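Hypothetical protein MTH1491 (PDB 1L1S) is of unknown function but belongs to the DsrE/DsrF-like family, whose better-known members take part in sulfur metabolism. Local coordinates at residues E15-M29 with E54-V67. Residues are numbered along the deposited sequence; the frame is centred on the assembly and turned at random.
Sequences ESRVLLLISNVRNLM and EYSGDVSELTGQGV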
loop_
_atom_site.group_PDB
_atom_site.type_symbol
_atom_site.label_atom_id
_atom_site.label_comp_id
_atom_site.label_asym_id
_atom_site.label_seq_id
_atom_site.Cartn_x
_atom_site.Cartn_y
_atom_site.Cartn_z
ATOM N N GLU A 15 -12.493 11.182 -5.379
ATOM C CA GLU A 15 -12.248 12.331 -4.523
ATOM C C GLU A 15 -11.591 12.060 -3.162
ATOM O O GLU A 15 -10.495 12.545 -2.890
ATOM C CB GLU A 15 -13.563 13.116 -4.354
ATOM C CG GLU A 15 -13.508 14.221 -3.316
ATOM C CD GLU A 15 -14.376 15.431 -3.665
ATOM O OE1 GLU A 15 -14.691 16.206 -2.744
ATOM O OE2 GLU A 15 -14.732 15.618 -4.853
ATOM N N SER A 16 -12.240 11.287 -2.302
ATOM C CA SER A 16 -11.667 11.018 -0.981
ATOM C C SER A 16 -10.213 10.532 -1.013
ATOM O O SER A 16 -9.401 10.960 -0.209
ATOM C CB SER A 16 -12.551 10.029 -0.222
ATOM O OG SER A 16 -12.997 8.998 -1.086
ATOM N N ARG A 17 -9.867 9.655 -1.946
ATOM C CA ARG A 17 -8.490 9.170 -2.018
ATOM C C ARG A 17 -7.527 10.292 -2.430
ATOM O O ARG A 17 -6.434 10.429 -1.887
ATOM C CB ARG A 17 -8.394 8.020 -3.022
ATOM C CG ARG A 17 -7.055 7.297 -3.026
ATOM C CD ARG A 17 -7.183 5.876 -2.494
ATOM N NE ARG A 17 -7.321 5.814 -1.037
ATOM C CZ ARG A 17 -8.192 5.032 -0.403
ATOM N NH1 ARG A 17 -9.015 4.248 -1.094
ATOM N NH2 ARG A 17 -8.232 5.022 0.929
ATOM N N VAL A 18 -7.944 11.099 -3.398
ATOM C CA VAL A 18 -7.108 12.188 -3.873
ATOM C C VAL A 18 -6.878 13.213 -2.764
ATOM O O VAL A 18 -5.760 13.634 -2.523
ATOM C CB VAL A 18 -7.742 12.865 -5.123
ATOM C CG1 VAL A 18 -6.868 14.014 -5.602
ATOM C CG2 VAL A 18 -7.918 11.834 -6.224
ATOM N N LEU A 19 -7.936 13.607 -2.078
ATOM C CA LEU A 19 -7.785 14.577 -1.000
ATOM C C LEU A 19 -6.945 13.996 0.137
ATOM O O LEU A 19 -6.234 14.726 0.836
ATOM C CB LEU A 19 -9.163 15.021 -0.494
ATOM C CG LEU A 19 -9.983 15.839 -1.517
ATOM C CD1 LEU A 19 -11.373 16.195 -0.946
ATOM C CD2 LEU A 19 -9.213 17.117 -1.879
ATOM N N LEU A 20 -7.016 12.680 0.325
ATOM C CA LEU A 20 -6.218 12.063 1.380
ATOM C C LEU A 20 -4.724 12.172 1.025
ATOM O O LEU A 20 -3.901 12.503 1.877
ATOM C CB LEU A 20 -6.622 10.599 1.580
ATOM C CG LEU A 20 -6.028 9.979 2.850
ATOM C CD1 LEU A 20 -6.358 10.877 4.034
ATOM C CD2 LEU A 20 -6.587 8.574 3.072
ATOM N N LEU A 21 -4.377 11.895 -0.230
ATOM C CA LEU A 21 -2.989 12.004 -0.680
ATOM C C LEU A 21 -2.490 13.434 -0.468
ATOM O O LEU A 21 -1.422 13.661 0.103
ATOM C CB LEU A 21 -2.886 11.666 -2.165
ATOM C CG LEU A 21 -1.626 12.119 -2.930
ATOM C CD1 LEU A 21 -0.464 11.239 -2.562
ATOM C CD2 LEU A 21 -1.865 12.031 -4.439
ATOM N N ILE A 22 -3.262 14.396 -0.964
ATOM C CA ILE A 22 -2.913 15.804 -0.832
ATOM C C ILE A 22 -2.671 16.157 0.633
ATOM O O ILE A 22 -1.664 16.764 0.974
ATOM C CB ILE A 22 -4.038 16.694 -1.377
ATOM C CG1 ILE A 22 -4.166 16.483 -2.890
ATOM C CG2 ILE A 22 -3.753 18.167 -1.044
ATOM C CD1 ILE A 22 -5.365 17.164 -3.485
ATOM N N SER A 23 -3.615 15.767 1.482
ATOM C CA SER A 23 -3.521 16.017 2.906
ATOM C C SER A 23 -2.280 15.362 3.481
ATOM O O SER A 23 -1.566 15.973 4.275
ATOM C CB SER A 23 -4.759 15.479 3.624
ATOM O OG SER A 23 -4.491 15.328 5.012
ATOM N N ASN A 24 -2.021 14.119 3.086
ATOM C CA ASN A 24 -0.839 13.410 3.578
ATOM C C ASN A 24 0.458 14.115 3.152
ATOM O O ASN A 24 1.413 14.187 3.925
ATOM C CB ASN A 24 -0.835 11.965 3.077
ATOM C CG ASN A 24 -1.937 11.133 3.704
ATOM O OD1 ASN A 24 -2.468 11.487 4.749
ATOM N ND2 ASN A 24 -2.275 10.018 3.076
ATOM N N VAL A 25 0.500 14.630 1.927
ATOM C CA VAL A 25 1.700 15.336 1.450
ATOM C C VAL A 25 1.969 16.599 2.282
ATOM O O VAL A 25 3.098 16.854 2.685
ATOM C CB VAL A 25 1.562 15.743 -0.035
ATOM C CG1 VAL A 25 2.646 16.752 -0.421
ATOM C CG2 VAL A 25 1.664 14.487 -0.913
ATOM N N ARG A 26 0.927 17.377 2.543
ATOM C CA ARG A 26 1.079 18.590 3.336
ATOM C C ARG A 26 1.442 18.266 4.784
ATOM O O ARG A 26 2.317 18.899 5.362
ATOM C CB ARG A 26 -0.207 19.411 3.287
ATOM C CG ARG A 26 -0.423 20.092 1.956
ATOM C CD ARG A 26 -1.720 20.885 1.915
ATOM N NE ARG A 26 -1.820 21.627 0.660
ATOM C CZ ARG A 26 -2.920 21.711 -0.083
ATOM N NH1 ARG A 26 -4.036 21.102 0.294
ATOM N NH2 ARG A 26 -2.892 22.385 -1.224
ATOM N N ASN A 27 0.767 17.272 5.353
ATOM C CA ASN A 27 1.007 16.841 6.731
ATOM C C ASN A 27 2.479 16.471 6.889
ATOM O O ASN A 27 3.154 16.881 7.844
ATOM C CB ASN A 27 0.118 15.628 7.044
ATOM C CG ASN A 27 0.256 15.126 8.487
ATOM O OD1 ASN A 27 -0.714 14.643 9.081
ATOM N ND2 ASN A 27 1.456 15.214 9.041
ATOM N N LEU A 28 2.966 15.698 5.928
ATOM C CA LEU A 28 4.332 15.238 5.929
ATOM C C LEU A 28 5.329 16.396 5.901
ATOM O O LEU A 28 6.301 16.393 6.648
ATOM C CB LEU A 28 4.545 14.306 4.740
ATOM C CG LEU A 28 5.810 13.464 4.742
ATOM C CD1 LEU A 28 5.881 12.639 6.025
ATOM C CD2 LEU A 28 5.807 12.557 3.526
HETATM N N MSE A 29 5.089 17.389 5.053
HETATM C CA MSE A 29 6.003 18.529 4.976
HETATM C C MSE A 29 6.075 19.343 6.272
HETATM O O MSE A 29 7.075 20.008 6.545
HETATM C CB MSE A 29 5.610 19.448 3.821
HETATM C CG MSE A 29 5.783 18.810 2.468
HETATM SE SE MSE A 29 5.302 20.030 1.030
HETATM C CE MSE A 29 3.438 20.329 1.435
ATOM N N GLU A 54 -9.710 19.235 -11.515
ATOM C CA GLU A 54 -10.235 20.043 -10.419
ATOM C C GLU A 54 -9.187 20.179 -9.312
ATOM O O GLU A 54 -9.330 20.997 -8.407
ATOM C CB GLU A 54 -11.467 19.361 -9.848
ATOM C CG GLU A 54 -11.165 17.947 -9.381
ATOM C CD GLU A 54 -12.414 17.132 -9.112
ATOM O OE1 GLU A 54 -13.103 17.409 -8.101
ATOM O OE2 GLU A 54 -12.709 16.218 -9.919
ATOM N N TYR A 55 -8.132 19.374 -9.384
ATOM C CA TYR A 55 -7.083 19.413 -8.370
ATOM C C TYR A 55 -5.844 20.172 -8.840
ATOM O O TYR A 55 -4.819 20.190 -8.149
ATOM C CB TYR A 55 -6.671 17.986 -7.990
ATOM C CG TYR A 55 -7.815 17.059 -7.637
ATOM C CD1 TYR A 55 -8.287 16.115 -8.558
ATOM C CD2 TYR A 55 -8.406 17.104 -6.375
ATOM C CE1 TYR A 55 -9.318 15.233 -8.224
ATOM C CE2 TYR A 55 -9.439 16.230 -6.023
ATOM C CZ TYR A 55 -9.890 15.297 -6.946
ATOM O OH TYR A 55 -10.899 14.425 -6.594
ATOM N N SER A 56 -5.937 20.787 -10.019
ATOM C CA SER A 56 -4.816 21.527 -10.591
ATOM C C SER A 56 -4.234 22.573 -9.647
ATOM O O SER A 56 -3.022 22.728 -9.568
ATOM C CB SER A 56 -5.227 22.177 -11.919
ATOM O OG SER A 56 -6.494 22.803 -11.810
ATOM N N GLY A 57 -5.094 23.285 -8.928
ATOM C CA GLY A 57 -4.601 24.276 -7.989
ATOM C C GLY A 57 -3.722 23.608 -6.942
ATOM O O GLY A 57 -2.612 24.071 -6.649
ATOM N N ASP A 58 -4.213 22.504 -6.378
ATOM C CA ASP A 58 -3.459 21.777 -5.367
ATOM C C ASP A 58 -2.161 21.240 -5.955
ATOM O O ASP A 58 -1.093 21.366 -5.345
ATOM C CB ASP A 58 -4.297 20.628 -4.790
ATOM C CG ASP A 58 -5.382 21.115 -3.843
ATOM O OD1 ASP A 58 -5.081 21.967 -2.983
ATOM O OD2 ASP A 58 -6.533 20.642 -3.944
ATOM N N VAL A 59 -2.237 20.664 -7.150
ATOM C CA VAL A 59 -1.024 20.130 -7.766
ATOM C C VAL A 59 0.011 21.206 -8.092
ATOM O O VAL A 59 1.192 21.031 -7.803
ATOM C CB VAL A 59 -1.343 19.329 -9.038
ATOM C CG1 VAL A 59 -0.067 18.944 -9.753
ATOM C CG2 VAL A 59 -2.104 18.088 -8.670
ATOM N N SER A 60 -0.419 22.325 -8.676
ATOM C CA SER A 60 0.542 23.375 -9.015
ATOM C C SER A 60 1.172 23.958 -7.755
ATOM O O SER A 60 2.382 24.175 -7.703
ATOM C CB SER A 60 -0.115 24.491 -9.826
ATOM O OG SER A 60 -0.869 25.348 -8.987
ATOM N N GLU A 61 0.357 24.191 -6.733
ATOM C CA GLU A 61 0.877 24.741 -5.490
ATOM C C GLU A 61 1.939 23.854 -4.837
ATOM O O GLU A 61 2.997 24.345 -4.448
ATOM C CB GLU A 61 -0.252 24.967 -4.494
ATOM C CG GLU A 61 0.254 25.336 -3.118
ATOM C CD GLU A 61 -0.865 25.616 -2.147
ATOM O OE1 GLU A 61 -0.559 25.982 -0.990
ATOM O OE2 GLU A 61 -2.050 25.474 -2.540
ATOM N N LEU A 62 1.662 22.554 -4.712
ATOM C CA LEU A 62 2.628 21.644 -4.090
ATOM C C LEU A 62 3.898 21.494 -4.916
ATOM O O LEU A 62 4.976 21.216 -4.380
ATOM C CB LEU A 62 1.998 20.266 -3.854
ATOM C CG LEU A 62 0.949 20.246 -2.739
ATOM C CD1 LEU A 62 0.164 18.950 -2.740
ATOM C CD2 LEU A 62 1.646 20.443 -1.426
ATOM N N THR A 63 3.765 21.667 -6.223
ATOM C CA THR A 63 4.911 21.565 -7.109
ATOM C C THR A 63 5.842 22.712 -6.751
ATOM O O THR A 63 7.061 22.545 -6.692
ATOM C CB THR A 63 4.482 21.696 -8.590
ATOM O OG1 THR A 63 3.800 20.503 -8.986
ATOM C CG2 THR A 63 5.694 21.928 -9.504
ATOM N N GLY A 64 5.246 23.878 -6.506
ATOM C CA GLY A 64 6.027 25.048 -6.156
ATOM C C GLY A 64 6.743 24.852 -4.834
ATOM O O GLY A 64 7.779 25.465 -4.579
ATOM N N GLN A 65 6.201 23.987 -3.986
ATOM C CA GLN A 65 6.819 23.740 -2.695
ATOM C C GLN A 65 7.867 22.639 -2.757
ATOM O O GLN A 65 8.400 22.216 -1.732
ATOM C CB GLN A 65 5.740 23.412 -1.665
ATOM C CG GLN A 65 4.785 24.573 -1.445
ATOM C CD GLN A 65 3.556 24.184 -0.652
ATOM O OE1 GLN A 65 2.901 23.188 -0.952
ATOM N NE2 GLN A 65 3.226 24.980 0.358
ATOM N N GLY A 66 8.167 22.174 -3.962
ATOM C CA GLY A 66 9.180 21.147 -4.109
ATOM C C GLY A 66 8.681 19.737 -4.351
ATOM O O GLY A 66 9.485 18.821 -4.529
ATOM N N VAL A 67 7.365 19.544 -4.347
ATOM C CA VAL A 67 6.802 18.219 -4.586
ATOM C C VAL A 67 6.829 17.899 -6.081
ATOM O O VAL A 67 6.345 18.676 -6.910
ATOM C CB VAL A 67 5.327 18.113 -4.100
ATOM C CG1 VAL A 67 4.795 16.699 -4.358
ATOM C CG2 VAL A 67 5.225 18.460 -2.623
#
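With CG1 anti to the backbone N (chi1 179°), Val18 sets that methyl over the centre of the Tyr55 ring, which Tyr55 CG, anti to its carbonyl carbon, turns toward helix 15-31. That helix links strands 4-10 and 35-41, and helix 56-64 links 35-41 and 68-72, in successive beta-alpha-beta units of the parallel sheet; the axes of 15-29 and 56-64 run 21° from parallel. The CH-pi contact, Val18 CG1 to the Tyr55 ring centroid, measures 3.4 Å, and Glu54 CG lies against the opposite face. A broad flat ring suits this place, just before helix 56-64, because one face can receive Val18 while its edge meets Leu19 CD2 and Glu15 CA. Were Tyr55 an alanine, Val18 CG1 would probably lose its aromatic partner and a gap would open beside Leu19 and Ile22. Further along, branched Leu62 is a knob among Ile22, Val25, Arg26 and Met29; CE of Met29, a selenomethionine, lies 3.4 Å from Leu62 CD2, a tight fit. The long, extended Arg26 chain passes Leu62 to reach the acids. Its NH2 makes the longer salt bridge with Glu61 OE2 (3.5 Å); Asp58 OD1 accepts from Arg26 NH2 at 2.8 Å and 160°, on the carboxylate's anti side but tilted out of its plane.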